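Local atomic coordinates of NADH dehydrogenase, putative (Plasmodium falciparum, PDB entry 5JWC), a protein that oxidises NADH and probably passes the electrons through its bound FAD to ubiquinone, as a type II NADH dehydrogenase of the malaria parasite. Residues Thr303-Gln306 with Lys307-Thr311; Pro67-Pro70 with Cys71-Ser74; Leu45-Phe49 with Lys50-Val54; Asn146-Asp149 with Lys150-Phe154. One frame throughout, in Å; residues are numbered along the deposited sequence.

The four local contacts lie within the flavoprotein's pyridine nucleotide-disulphide oxidoreductase region, and none touches another. Contact 2 is wholly buried, a short, loosely bonded helix of leucine, cysteine and proline running from the flavin toward an inhibitor site. Contact 1, about 32 Å from it between centres, is a regular two-faced helix, apolar toward the sheet that carries FAD and polar outward. Contact 3 belongs to that same sheet, turning from helix 38-46 into strand 53-57 through an aspartate that gathers backbone amides. Contact 4 lies at the surface of the other, five-stranded parallel sheet, where a glycine-started helical turn feeds edge strand 153-154.

Contact 1 of 4, residues Thr303-Gln306 with Lys307-Thr311; sequences TLIQ and KFLKT
Phe308 meets Leu304 at the flat peptide carbonyl of Leu304. Phe308 N donates to Leu304 O at 2.8 Å, tilted 22° from the carbonyl plane, and Phe308 CB lies 3.3 Å from that same Leu304 O. The carbonyl of Ile305 is met similarly: Leu309 N reaches Ile305 O at 2.9 Å, 25° from its plane, while Leu309 CG packs beside the oxygen. Thr303 O differs, because Lys307 N approaches it almost on the extension of the C=O bond. Three successive i to i+4 bonds thus make this a regular alpha-helix. Further on, Thr311 N and the Thr311 hydroxyl both donate to Phe308 O from the same face of its plane, the OG1 to O distance being 2.8 Å.

Among the side chains, Ile305 CG2 touches Leu309 CD1 at 4.0 Å. The first torsion of Ile305 (-70°) sets this branch opposite the backbone N, so that it extends toward the next turn. On the polar side, Lys310 CG rests 3.4 Å from Gln306 O, its chain running out extended; the Gln306 amide instead turns back, NE2 donating to Gln301 O. The helix is plainly amphipathic, with Thr303, Gln306, Lys307 and Lys310 outward. Inward, Leu304 touches both FAD and Cys105 of strand 99-109, Phe308 packs on Val108 of that strand and on Ile134 of strand 131-134, and Leu321 of strand 321-323 lies against Ile305, Phe308 and Leu309.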
loop_
_atom_site.group_PDB
_atom_site.type_symbol
_atom_site.label_atom_id
_atom_site.label_comp_id
_atom_site.label_asym_id
_atom_site.label_seq_id
_atom_site.Cartn_x
_atom_site.Cartn_y
_atom_site.Cartn_z
ATOM N N THR A 303 -19.290 15.721 -13.127
ATOM C CA THR A 303 -20.546 16.379 -12.780
ATOM C C THR A 303 -20.344 17.889 -12.663
ATOM O O THR A 303 -21.187 18.676 -13.097
ATOM C CB THR A 303 -21.144 15.806 -11.467
ATOM O OG1 THR A 303 -20.247 16.054 -10.379
ATOM C CG2 THR A 303 -21.349 14.315 -11.597
ATOM N N LEU A 304 -19.205 18.303 -12.123
ATOM C CA LEU A 304 -18.920 19.732 -12.004
ATOM C C LEU A 304 -18.994 20.458 -13.353
ATOM O O LEU A 304 -19.580 21.548 -13.463
ATOM C CB LEU A 304 -17.533 19.944 -11.403
ATOM C CG LEU A 304 -16.993 21.374 -11.480
ATOM C CD1 LEU A 304 -17.930 22.312 -10.708
ATOM C CD2 LEU A 304 -15.586 21.492 -10.961
ATOM N N ILE A 305 -18.406 19.846 -14.379
ATOM C CA ILE A 305 -18.365 20.454 -15.702
ATOM C C ILE A 305 -19.775 20.485 -16.308
ATOM O O ILE A 305 -20.180 21.485 -16.906
ATOM C CB ILE A 305 -17.392 19.687 -16.639
ATOM C CG1 ILE A 305 -15.938 19.910 -16.216
ATOM C CG2 ILE A 305 -17.570 20.116 -18.067
ATOM C CD1 ILE A 305 -15.447 21.347 -16.327
ATOM N N GLN A 306 -20.502 19.384 -16.140
ATOM C CA GLN A 306 -21.892 19.265 -16.582
ATOM C C GLN A 306 -22.759 20.367 -15.986
ATOM O O GLN A 306 -23.596 20.944 -16.685
ATOM C CB GLN A 306 -22.468 17.905 -16.197
ATOM C CG GLN A 306 -21.889 16.727 -16.967
ATOM C CD GLN A 306 -22.554 15.418 -16.578
ATOM O OE1 GLN A 306 -23.770 15.277 -16.694
ATOM N NE2 GLN A 306 -21.758 14.450 -16.111
ATOM N N LYS A 307 -22.565 20.651 -14.694
ATOM C CA LYS A 307 -23.341 21.693 -14.017
ATOM C C LYS A 307 -22.882 23.098 -14.378
ATOM O O LYS A 307 -23.707 23.997 -14.525
ATOM C CB LYS A 307 -23.311 21.520 -12.496
ATOM C CG LYS A 307 -24.132 20.349 -12.007
ATOM C CD LYS A 307 -24.475 20.491 -10.528
ATOM C CE LYS A 307 -23.299 20.174 -9.630
ATOM N NZ LYS A 307 -23.737 19.911 -8.225
ATOM N N PHE A 308 -21.574 23.298 -14.494
ATOM C CA PHE A 308 -21.033 24.595 -14.861
ATOM C C PHE A 308 -21.516 25.010 -16.252
ATOM O O PHE A 308 -21.808 26.185 -16.508
ATOM C CB PHE A 308 -19.509 24.532 -14.812
ATOM C CG PHE A 308 -18.818 25.805 -15.159
ATOM C CD1 PHE A 308 -19.220 27.014 -14.608
ATOM C CD2 PHE A 308 -17.719 25.792 -16.012
ATOM C CE1 PHE A 308 -18.552 28.189 -14.914
ATOM C CE2 PHE A 308 -17.050 26.970 -16.328
ATOM C CZ PHE A 308 -17.471 28.169 -15.774
ATOM N N LEU A 309 -21.601 24.038 -17.151
ATOM C CA LEU A 309 -21.961 24.333 -18.535
ATOM C C LEU A 309 -23.360 24.966 -18.617
ATOM O O LEU A 309 -23.566 25.941 -19.350
ATOM C CB LEU A 309 -21.884 23.054 -19.382
ATOM C CG LEU A 309 -20.466 22.786 -19.889
ATOM C CD1 LEU A 309 -20.354 21.436 -20.579
ATOM C CD2 LEU A 309 -20.020 23.898 -20.829
ATOM N N LYS A 310 -24.296 24.435 -17.833
ATOM C CA LYS A 310 -25.685 24.882 -17.884
ATOM C C LYS A 310 -25.907 26.277 -17.313
ATOM O O LYS A 310 -26.986 26.846 -17.455
ATOM C CB LYS A 310 -26.569 23.863 -17.180
ATOM C CG LYS A 310 -26.415 22.496 -17.793
ATOM C CD LYS A 310 -27.365 21.483 -17.223
ATOM C CE LYS A 310 -27.359 20.226 -18.094
ATOM N NZ LYS A 310 -28.414 19.235 -17.720
ATOM N N THR A 311 -24.875 26.833 -16.696
ATOM C CA THR A 311 -24.949 28.168 -16.129
ATOM C C THR A 311 -24.332 29.194 -17.068
ATOM O O THR A 311 -24.331 30.390 -16.779
ATOM C CB THR A 311 -24.233 28.249 -14.754
ATOM O OG1 THR A 311 -22.815 28.329 -14.949
ATOM C CG2 THR A 311 -24.565 27.042 -13.890
#

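Contact 2 of 4, residues Pro67-Pro70 with Cys71-Ser74; sequences PLLP and CLCS. With FAD (flavin-adenine dinucleotide), chain C.
From Leu68 and Leu69 to Leu72 and Cys73 the backbone mixes i to i+3 with i to i+4 bonds, forming a weakly bonded helix that follows directly on a 3-10 turn at 67-68. Leu69 O takes two donors from different directions: Cys73 N at 3.3 Å in the carbonyl plane, and Leu72 N at 3.0 Å from 65° above it, away from either lone pair. Leu68 O receives only weak bonds, from Cys71 N and Leu72 N, and Pro70, lacking an N-H, can give none.

One apolar pair crosses the turn. Leu69 CD2 meets Leu72 CD2 at 3.9 Å, the two side chains crossing at a slant; the first torsion of Leu72, -145°, is off a staggered value. Cys73 SG lies 3.8 Å from Leu69 O, whereas Cys71 SG is a looser neighbour of Leu68 CD2, and its side chain also packs on Thr76 and Leu77.

At the other end the segment reaches the flavin. Pro67 CA is 3.5 Å from FAD N5, the atom that takes up hydride in flavoenzymes of this kind, and Pro67 CB lies 3.6 Å from FAD O4. Leu69 CB and CD1 both approach the methyl FAD C7M at 4.1 Å. Leu72 touches a bound quinolone inhibitor, which places this helix between the flavin and the inhibitor. Ser74 OG bonds to Glu206 of helix 198-218; that helix also covers Pro70, Cys71 and Cys73, while helix 158-174 packs on Leu69, Leu72 and Cys73, and helix 79-82 on Leu68 and Leu72.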
loop_
_atom_site.group_PDB
_atom_site.type_symbol
_atom_site.label_atom_id
_atom_site.label_comp_id
_atom_site.label_asym_id
_atom_site.label_seq_id
_atom_site.Cartn_x
_atom_site.Cartn_y
_atom_site.Cartn_z
ATOM N N PRO A 67 0.673 7.489 -16.809
ATOM C CA PRO A 67 1.192 6.505 -17.777
ATOM C C PRO A 67 1.765 5.211 -17.174
ATOM O O PRO A 67 1.894 4.224 -17.900
ATOM C CB PRO A 67 2.315 7.268 -18.485
ATOM C CG PRO A 67 1.929 8.699 -18.369
ATOM C CD PRO A 67 1.289 8.818 -16.998
ATOM N N LEU A 68 2.105 5.220 -15.887
ATOM C CA LEU A 68 2.740 4.055 -15.266
ATOM C C LEU A 68 1.766 3.182 -14.485
ATOM O O LEU A 68 2.163 2.166 -13.887
ATOM C CB LEU A 68 3.886 4.513 -14.364
ATOM C CG LEU A 68 5.022 5.141 -15.175
ATOM C CD1 LEU A 68 6.129 5.636 -14.286
ATOM C CD2 LEU A 68 5.592 4.097 -16.199
ATOM N N LEU A 69 0.493 3.554 -14.522
ATOM C CA LEU A 69 -0.559 2.809 -13.818
ATOM C C LEU A 69 -0.641 1.302 -14.208
ATOM O O LEU A 69 -0.851 0.449 -13.341
ATOM C CB LEU A 69 -1.898 3.491 -14.072
ATOM C CG LEU A 69 -2.192 4.684 -13.139
ATOM C CD1 LEU A 69 -3.533 5.298 -13.453
ATOM C CD2 LEU A 69 -2.145 4.294 -11.658
ATOM N N PRO A 70 -0.462 0.961 -15.504
ATOM C CA PRO A 70 -0.464 -0.478 -15.836
ATOM C C PRO A 70 0.628 -1.248 -15.106
ATOM O O PRO A 70 0.400 -2.404 -14.736
ATOM C CB PRO A 70 -0.216 -0.485 -17.348
ATOM C CG PRO A 70 -0.855 0.812 -17.816
ATOM C CD PRO A 70 -0.468 1.792 -16.728
ATOM N N CYS A 71 1.781 -0.616 -14.888
ATOM C CA CYS A 71 2.881 -1.256 -14.145
ATOM C C CYS A 71 2.512 -1.574 -12.707
ATOM O O CYS A 71 3.038 -2.500 -12.103
ATOM C CB CYS A 71 4.110 -0.367 -14.157
ATOM S SG CYS A 71 4.859 -0.226 -15.775
ATOM N N LEU A 72 1.595 -0.787 -12.168
ATOM C CA LEU A 72 1.120 -0.967 -10.812
ATOM C C LEU A 72 0.195 -2.175 -10.697
ATOM O O LEU A 72 0.217 -2.874 -9.677
ATOM C CB LEU A 72 0.404 0.308 -10.358
ATOM C CG LEU A 72 0.458 0.824 -8.937
ATOM C CD1 LEU A 72 1.874 0.822 -8.359
ATOM C CD2 LEU A 72 -0.153 2.241 -8.936
ATOM N N CYS A 73 -0.616 -2.418 -11.733
ATOM C CA CYS A 73 -1.504 -3.585 -11.760
ATOM C C CYS A 73 -0.772 -4.912 -11.578
ATOM O O CYS A 73 -1.304 -5.841 -10.978
ATOM C CB CYS A 73 -2.312 -3.654 -13.079
ATOM S SG CYS A 73 -3.438 -2.276 -13.346
ATOM N N SER A 74 0.446 -5.011 -12.088
ATOM C CA SER A 74 1.165 -6.284 -12.041
ATOM C C SER A 74 2.188 -6.281 -10.923
ATOM O O SER A 74 2.752 -7.321 -10.585
ATOM C CB SER A 74 1.887 -6.542 -13.358
ATOM O OG SER A 74 2.773 -5.461 -13.604
HETATM P PA FAD C . -6.240 14.417 -14.428
HETATM O O1A FAD C . -7.059 13.160 -14.376
HETATM O O2A FAD C . -4.778 14.183 -14.578
HETATM O O5B FAD C . -6.525 15.325 -13.130
HETATM C C5B FAD C . -7.828 15.727 -12.774
HETATM C C4B FAD C . -7.753 16.185 -11.327
HETATM O O4B FAD C . -8.955 16.845 -10.984
HETATM C C3B FAD C . -7.599 15.000 -10.369
HETATM O O3B FAD C . -6.693 15.363 -9.350
HETATM C C2B FAD C . -8.971 14.873 -9.746
HETATM O O2B FAD C . -8.883 14.356 -8.439
HETATM C C1B FAD C . -9.391 16.338 -9.743
HETATM N N9A FAD C . -10.835 16.576 -9.654
HETATM C C8A FAD C . -11.853 15.832 -10.201
HETATM N N7A FAD C . -13.023 16.439 -9.877
HETATM C C5A FAD C . -12.761 17.544 -9.145
HETATM C C6A FAD C . -13.589 18.499 -8.575
HETATM N N6A FAD C . -14.905 18.456 -8.778
HETATM N N1A FAD C . -13.022 19.543 -7.879
HETATM C C2A FAD C . -11.648 19.629 -7.750
HETATM N N3A FAD C . -10.830 18.670 -8.318
HETATM C C4A FAD C . -11.386 17.642 -8.997
HETATM N N1 FAD C . -1.452 10.459 -21.586
HETATM C C2 FAD C . -0.298 10.548 -22.316
HETATM O O2 FAD C . -0.028 11.597 -22.888
HETATM N N3 FAD C . 0.574 9.474 -22.400
HETATM C C4 FAD C . 0.314 8.296 -21.753
HETATM O O4 FAD C . 1.120 7.359 -21.840
HETATM C C4X FAD C . -0.848 8.197 -20.997
HETATM N N5 FAD C . -1.155 7.033 -20.328
HETATM C C5X FAD C . -2.323 6.960 -19.579
HETATM C C6 FAD C . -2.623 5.801 -18.887
HETATM C C7 FAD C . -3.785 5.698 -18.131
HETATM C C7M FAD C . -4.075 4.406 -17.402
HETATM C C8 FAD C . -4.655 6.778 -18.052
HETATM C C8M FAD C . -5.916 6.690 -17.245
HETATM C C9 FAD C . -4.353 7.952 -18.747
HETATM C C9A FAD C . -3.187 8.048 -19.503
HETATM N N10 FAD C . -2.877 9.210 -20.188
HETATM C C10 FAD C . -1.721 9.286 -20.919
HETATM C "C1'" FAD C . -3.807 10.388 -20.182
HETATM C "C2'" FAD C . -3.597 11.383 -19.070
HETATM O "O2'" FAD C . -3.681 10.716 -17.842
HETATM C "C3'" FAD C . -4.742 12.379 -19.135
HETATM O "O3'" FAD C . -4.843 12.946 -20.421
HETATM C "C4'" FAD C . -4.447 13.443 -18.092
HETATM O "O4'" FAD C . -4.694 12.846 -16.845
HETATM C "C5'" FAD C . -5.300 14.691 -18.258
HETATM O "O5'" FAD C . -4.875 15.621 -17.284
HETATM P P FAD C . -5.971 16.459 -16.453
HETATM O O1P FAD C . -5.259 17.447 -15.557
HETATM O O2P FAD C . -6.904 17.070 -17.461
HETATM O O3P FAD C . -6.805 15.342 -15.624
#

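Contact 3 of 4, residues Leu45-Phe49 with Lys50-Val54; sequences LNIDF and KKYDV
An Asx turn at Asp48 and Lys50 begins the return from helix 38-46 to strand 53-57. Asp48 OD1 accepts Lys50 N at 2.8 Å on the anti side of the carboxylate, 21° out of its plane, and takes a weak second bond from Lys51 N. The main-chain oxygen folds the next step: Tyr52 N donates to Asp48 O at 3.1 Å, the donor lying nearly along the C=O axis. With its CG opposite the backbone N (chi1 -163°), Asp48 lies alongside Lys50 and crosses the aliphatic part of Lys51 at a slant, its CG near Lys51 CG. Asp48 OD2 and Lys51 NZ, 4.1 Å apart, are too far for a salt bridge; a water between them donates to the carboxylate and accepts from the amine, and Lys51 NZ also bonds to Asn439 O.

This reversal completes the first beta-alpha-beta unit of the Rossmann-type FAD-binding fold, and its inner side is apolar. Val54 CG2, on strand 53-57, sits at the edge of the Phe49 ring, 3.9 Å from Phe49 CD1, and equally near Ile47 CG2. One ring face of Phe49 has Ile47 O 3.8 Å above it, toward the rim; Lys92 makes a cation-pi contact with the ring. Ile47 CD1 meets Tyr52 CD2 at 4.1 Å, the two side chains crossing roughly at right angles.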
loop_
_atom_site.group_PDB
_atom_site.type_symbol
_atom_site.label_atom_id
_atom_site.label_comp_id
_atom_site.label_asym_id
_atom_site.label_seq_id
_atom_site.Cartn_x
_atom_site.Cartn_y
_atom_site.Cartn_z
ATOM N N LEU A 45 3.494 23.630 -10.426
ATOM C CA LEU A 45 4.938 23.532 -10.461
ATOM C C LEU A 45 5.580 24.774 -11.067
ATOM O O LEU A 45 6.721 25.068 -10.758
ATOM C CB LEU A 45 5.418 22.293 -11.230
ATOM C CG LEU A 45 5.198 20.946 -10.526
ATOM C CD1 LEU A 45 5.725 19.775 -11.382
ATOM C CD2 LEU A 45 5.687 20.893 -9.071
ATOM N N ASN A 46 4.865 25.491 -11.932
ATOM C CA ASN A 46 5.483 26.600 -12.676
ATOM C C ASN A 46 4.987 28.015 -12.341
ATOM O O ASN A 46 5.640 28.993 -12.700
ATOM C CB ASN A 46 5.317 26.361 -14.186
ATOM C CG ASN A 46 6.147 27.317 -15.029
ATOM O OD1 ASN A 46 7.370 27.399 -14.878
ATOM N ND2 ASN A 46 5.484 28.022 -15.951
ATOM N N ILE A 47 3.847 28.130 -11.670
ATOM C CA ILE A 47 3.266 29.437 -11.394
ATOM C C ILE A 47 4.108 30.157 -10.329
ATOM O O ILE A 47 4.578 29.537 -9.373
ATOM C CB ILE A 47 1.801 29.309 -10.954
ATOM C CG1 ILE A 47 1.121 30.684 -10.906
ATOM C CG2 ILE A 47 1.677 28.527 -9.627
ATOM C CD1 ILE A 47 1.105 31.405 -12.267
ATOM N N ASP A 48 4.355 31.447 -10.534
ATOM C CA ASP A 48 5.183 32.221 -9.608
ATOM C C ASP A 48 4.427 32.538 -8.317
ATOM O O ASP A 48 3.503 33.355 -8.313
ATOM C CB ASP A 48 5.654 33.515 -10.271
ATOM C CG ASP A 48 6.825 34.163 -9.535
ATOM O OD1 ASP A 48 6.877 34.083 -8.291
ATOM O OD2 ASP A 48 7.699 34.754 -10.212
ATOM N N PHE A 49 4.832 31.907 -7.220
ATOM C CA PHE A 49 4.177 32.123 -5.931
ATOM C C PHE A 49 4.435 33.531 -5.378
ATOM O O PHE A 49 3.708 33.999 -4.515
ATOM C CB PHE A 49 4.635 31.079 -4.906
ATOM C CG PHE A 49 4.116 29.691 -5.175
ATOM C CD1 PHE A 49 2.935 29.496 -5.869
ATOM C CD2 PHE A 49 4.818 28.581 -4.736
ATOM C CE1 PHE A 49 2.462 28.206 -6.122
ATOM C CE2 PHE A 49 4.347 27.292 -4.981
ATOM C CZ PHE A 49 3.180 27.107 -5.671
ATOM N N LYS A 50 5.478 34.194 -5.861
ATOM C CA LYS A 50 5.724 35.577 -5.455
ATOM C C LYS A 50 4.689 36.516 -6.080
ATOM O O LYS A 50 4.200 37.436 -5.419
ATOM C CB LYS A 50 7.138 36.014 -5.843
ATOM C CG LYS A 50 7.553 37.383 -5.301
ATOM C CD LYS A 50 9.046 37.625 -5.537
ATOM C CE LYS A 50 9.541 38.888 -4.828
ATOM N NZ LYS A 50 11.037 38.946 -4.820
ATOM N N LYS A 51 4.332 36.262 -7.338
ATOM C CA LYS A 51 3.429 37.152 -8.075
ATOM C C LYS A 51 1.971 36.921 -7.729
ATOM O O LYS A 51 1.165 37.848 -7.782
ATOM C CB LYS A 51 3.637 36.994 -9.588
ATOM C CG LYS A 51 5.086 37.237 -10.002
ATOM C CD LYS A 51 5.281 37.345 -11.518
ATOM C CE LYS A 51 6.728 37.721 -11.846
ATOM N NZ LYS A 51 7.115 37.415 -13.265
ATOM N N TYR A 52 1.620 35.690 -7.372
ATOM C CA TYR A 52 0.228 35.375 -7.123
ATOM C C TYR A 52 0.037 34.633 -5.815
ATOM O O TYR A 52 0.965 34.044 -5.274
ATOM C CB TYR A 52 -0.359 34.547 -8.281
ATOM C CG TYR A 52 -0.345 35.248 -9.644
ATOM C CD1 TYR A 52 -1.405 36.052 -10.039
ATOM C CD2 TYR A 52 0.721 35.094 -10.523
ATOM C CE1 TYR A 52 -1.408 36.692 -11.289
ATOM C CE2 TYR A 52 0.726 35.731 -11.769
ATOM C CZ TYR A 52 -0.337 36.525 -12.138
ATOM O OH TYR A 52 -0.339 37.145 -13.367
ATOM N N ASP A 53 -1.187 34.685 -5.312
ATOM C CA ASP A 53 -1.601 33.860 -4.190
ATOM C C ASP A 53 -2.356 32.652 -4.721
ATOM O O ASP A 53 -3.512 32.758 -5.140
ATOM C CB ASP A 53 -2.471 34.643 -3.215
ATOM C CG ASP A 53 -2.913 33.801 -2.035
ATOM O OD1 ASP A 53 -2.032 33.243 -1.337
ATOM O OD2 ASP A 53 -4.140 33.688 -1.817
ATOM N N VAL A 54 -1.687 31.504 -4.707
ATOM C CA VAL A 54 -2.179 30.316 -5.399
ATOM C C VAL A 54 -2.701 29.268 -4.437
ATOM O O VAL A 54 -1.984 28.846 -3.518
ATOM C CB VAL A 54 -1.072 29.685 -6.249
ATOM C CG1 VAL A 54 -1.592 28.430 -6.981
ATOM C CG2 VAL A 54 -0.482 30.715 -7.223
HETATM O O HOH W 1 7.975 34.698 -12.863
#

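Contact 4 of 4, residues Asn146-Asp149 with Lys150-Phe154; sequences NGVD and KYAYF
Val148 CG2 touches both the Phe154 ring and the Ala152 methyl, the tight packing of a short helical turn (148-151) against the strand it leads into, 153-154, at the edge of the five-stranded parallel sheet. The methyl lies in the plane of the Phe154 ring, at its edge, with Val148 CG2 and Phe154 CE1 3.8 Å apart; Ala152 CB follows at 4.1 Å from the same methyl. The first torsion of Val148 (-1°) is nearly eclipsed, which is unusual. The backbone here is tied by two i to i+4 bonds: Ala152 N donates to Val148 O at 2.9 Å, and Tyr151 N to Gly147 O at the same length. Gly147, the N-cap, has a positive phi of 93°, comfortable for a residue with no side chain to press on the preceding carbonyl. Trp295 of strand 292-295 packs against both Val148 and Ala152, and Tyr153 joins that strand through backbone hydrogen bonds.

The other side is looser and faces solvent. Lys150 is exposed, yet its CG rests 3.9 Å above the centre of the Tyr151 ring. Asp149, also exposed, brings OD1 obliquely to Phe154 near CE2 and CZ, the carboxylate and ring planes 59° apart, with Asp149 OD1 3.7 Å from Phe154 CE2. Near the start of the turn, Gly147 O again serves as the meeting point, lying 3.3 Å from Tyr151 CD2.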
loop_
_atom_site.group_PDB
_atom_site.type_symbol
_atom_site.label_atom_id
_atom_site.label_comp_id
_atom_site.label_asym_id
_atom_site.label_seq_id
_atom_site.Cartn_x
_atom_site.Cartn_y
_atom_site.Cartn_z
ATOM N N ASN A 146 -25.065 -2.351 -19.557
ATOM C CA ASN A 146 -25.565 -2.990 -18.355
ATOM C C ASN A 146 -24.477 -3.807 -17.674
ATOM O O ASN A 146 -23.839 -4.649 -18.311
ATOM C CB ASN A 146 -26.765 -3.872 -18.698
ATOM C CG ASN A 146 -27.280 -4.648 -17.509
ATOM O OD1 ASN A 146 -27.733 -4.063 -16.517
ATOM N ND2 ASN A 146 -27.219 -5.980 -17.598
ATOM N N GLY A 147 -24.246 -3.525 -16.393
ATOM C CA GLY A 147 -23.364 -4.344 -15.580
ATOM C C GLY A 147 -21.892 -3.957 -15.461
ATOM O O GLY A 147 -21.182 -4.501 -14.609
ATOM N N VAL A 148 -21.392 -3.065 -16.312
ATOM C CA VAL A 148 -19.973 -2.733 -16.188
ATOM C C VAL A 148 -19.672 -1.923 -14.918
ATOM O O VAL A 148 -18.659 -2.165 -14.271
ATOM C CB VAL A 148 -19.383 -2.048 -17.489
ATOM C CG1 VAL A 148 -20.380 -1.906 -18.597
ATOM C CG2 VAL A 148 -18.505 -0.835 -17.199
ATOM N N ASP A 149 -20.531 -0.989 -14.529
ATOM C CA ASP A 149 -20.215 -0.241 -13.312
ATOM C C ASP A 149 -20.327 -1.156 -12.082
ATOM O O ASP A 149 -19.580 -1.011 -11.111
ATOM C CB ASP A 149 -21.126 0.981 -13.164
ATOM C CG ASP A 149 -20.367 2.222 -12.692
ATOM O OD1 ASP A 149 -19.413 2.080 -11.887
ATOM O OD2 ASP A 149 -20.698 3.334 -13.161
ATOM N N LYS A 150 -21.218 -2.140 -12.153
ATOM C CA LYS A 150 -21.375 -3.098 -11.072
ATOM C C LYS A 150 -20.219 -4.085 -10.975
ATOM O O LYS A 150 -19.743 -4.371 -9.878
ATOM C CB LYS A 150 -22.692 -3.868 -11.241
ATOM C CG LYS A 150 -23.169 -4.575 -9.978
ATOM C CD LYS A 150 -24.534 -5.241 -10.186
ATOM C CE LYS A 150 -25.150 -5.726 -8.873
ATOM N NZ LYS A 150 -24.178 -6.442 -7.991
ATOM N N TYR A 151 -19.764 -4.610 -12.113
ATOM C CA TYR A 151 -18.885 -5.774 -12.085
ATOM C C TYR A 151 -17.462 -5.556 -12.602
ATOM O O TYR A 151 -16.571 -6.333 -12.270
ATOM C CB TYR A 151 -19.520 -6.925 -12.877
ATOM C CG TYR A 151 -20.837 -7.412 -12.299
ATOM C CD1 TYR A 151 -20.894 -7.989 -11.037
ATOM C CD2 TYR A 151 -22.016 -7.322 -13.025
ATOM C CE1 TYR A 151 -22.104 -8.441 -10.504
ATOM C CE2 TYR A 151 -23.221 -7.778 -12.509
ATOM C CZ TYR A 151 -23.257 -8.336 -11.253
ATOM O OH TYR A 151 -24.458 -8.782 -10.746
ATOM N N ALA A 152 -17.247 -4.523 -13.412
ATOM C CA ALA A 152 -15.935 -4.318 -14.034
ATOM C C ALA A 152 -15.014 -3.470 -13.160
ATOM O O ALA A 152 -15.488 -2.639 -12.385
ATOM C CB ALA A 152 -16.094 -3.669 -15.392
ATOM N N TYR A 153 -13.704 -3.675 -13.305
ATOM C CA TYR A 153 -12.698 -2.833 -12.655
ATOM C C TYR A 153 -12.183 -1.772 -13.637
ATOM O O TYR A 153 -11.720 -2.112 -14.731
ATOM C CB TYR A 153 -11.525 -3.686 -12.154
ATOM C CG TYR A 153 -11.890 -4.563 -10.980
ATOM C CD1 TYR A 153 -11.468 -4.245 -9.691
ATOM C CD2 TYR A 153 -12.665 -5.699 -11.153
ATOM C CE1 TYR A 153 -11.809 -5.031 -8.617
ATOM C CE2 TYR A 153 -13.008 -6.497 -10.081
ATOM C CZ TYR A 153 -12.576 -6.159 -8.817
ATOM O OH TYR A 153 -12.920 -6.942 -7.747
ATOM N N PHE A 154 -12.249 -0.502 -13.244
ATOM C CA PHE A 154 -11.713 0.571 -14.072
ATOM C C PHE A 154 -10.209 0.721 -13.845
ATOM O O PHE A 154 -9.669 0.161 -12.889
ATOM C CB PHE A 154 -12.421 1.892 -13.772
ATOM C CG PHE A 154 -13.901 1.856 -14.024
ATOM C CD1 PHE A 154 -14.433 1.005 -14.976
ATOM C CD2 PHE A 154 -14.760 2.682 -13.314
ATOM C CE1 PHE A 154 -15.803 0.966 -15.218
ATOM C CE2 PHE A 154 -16.132 2.649 -13.549
ATOM C CZ PHE A 154 -16.651 1.784 -14.506
#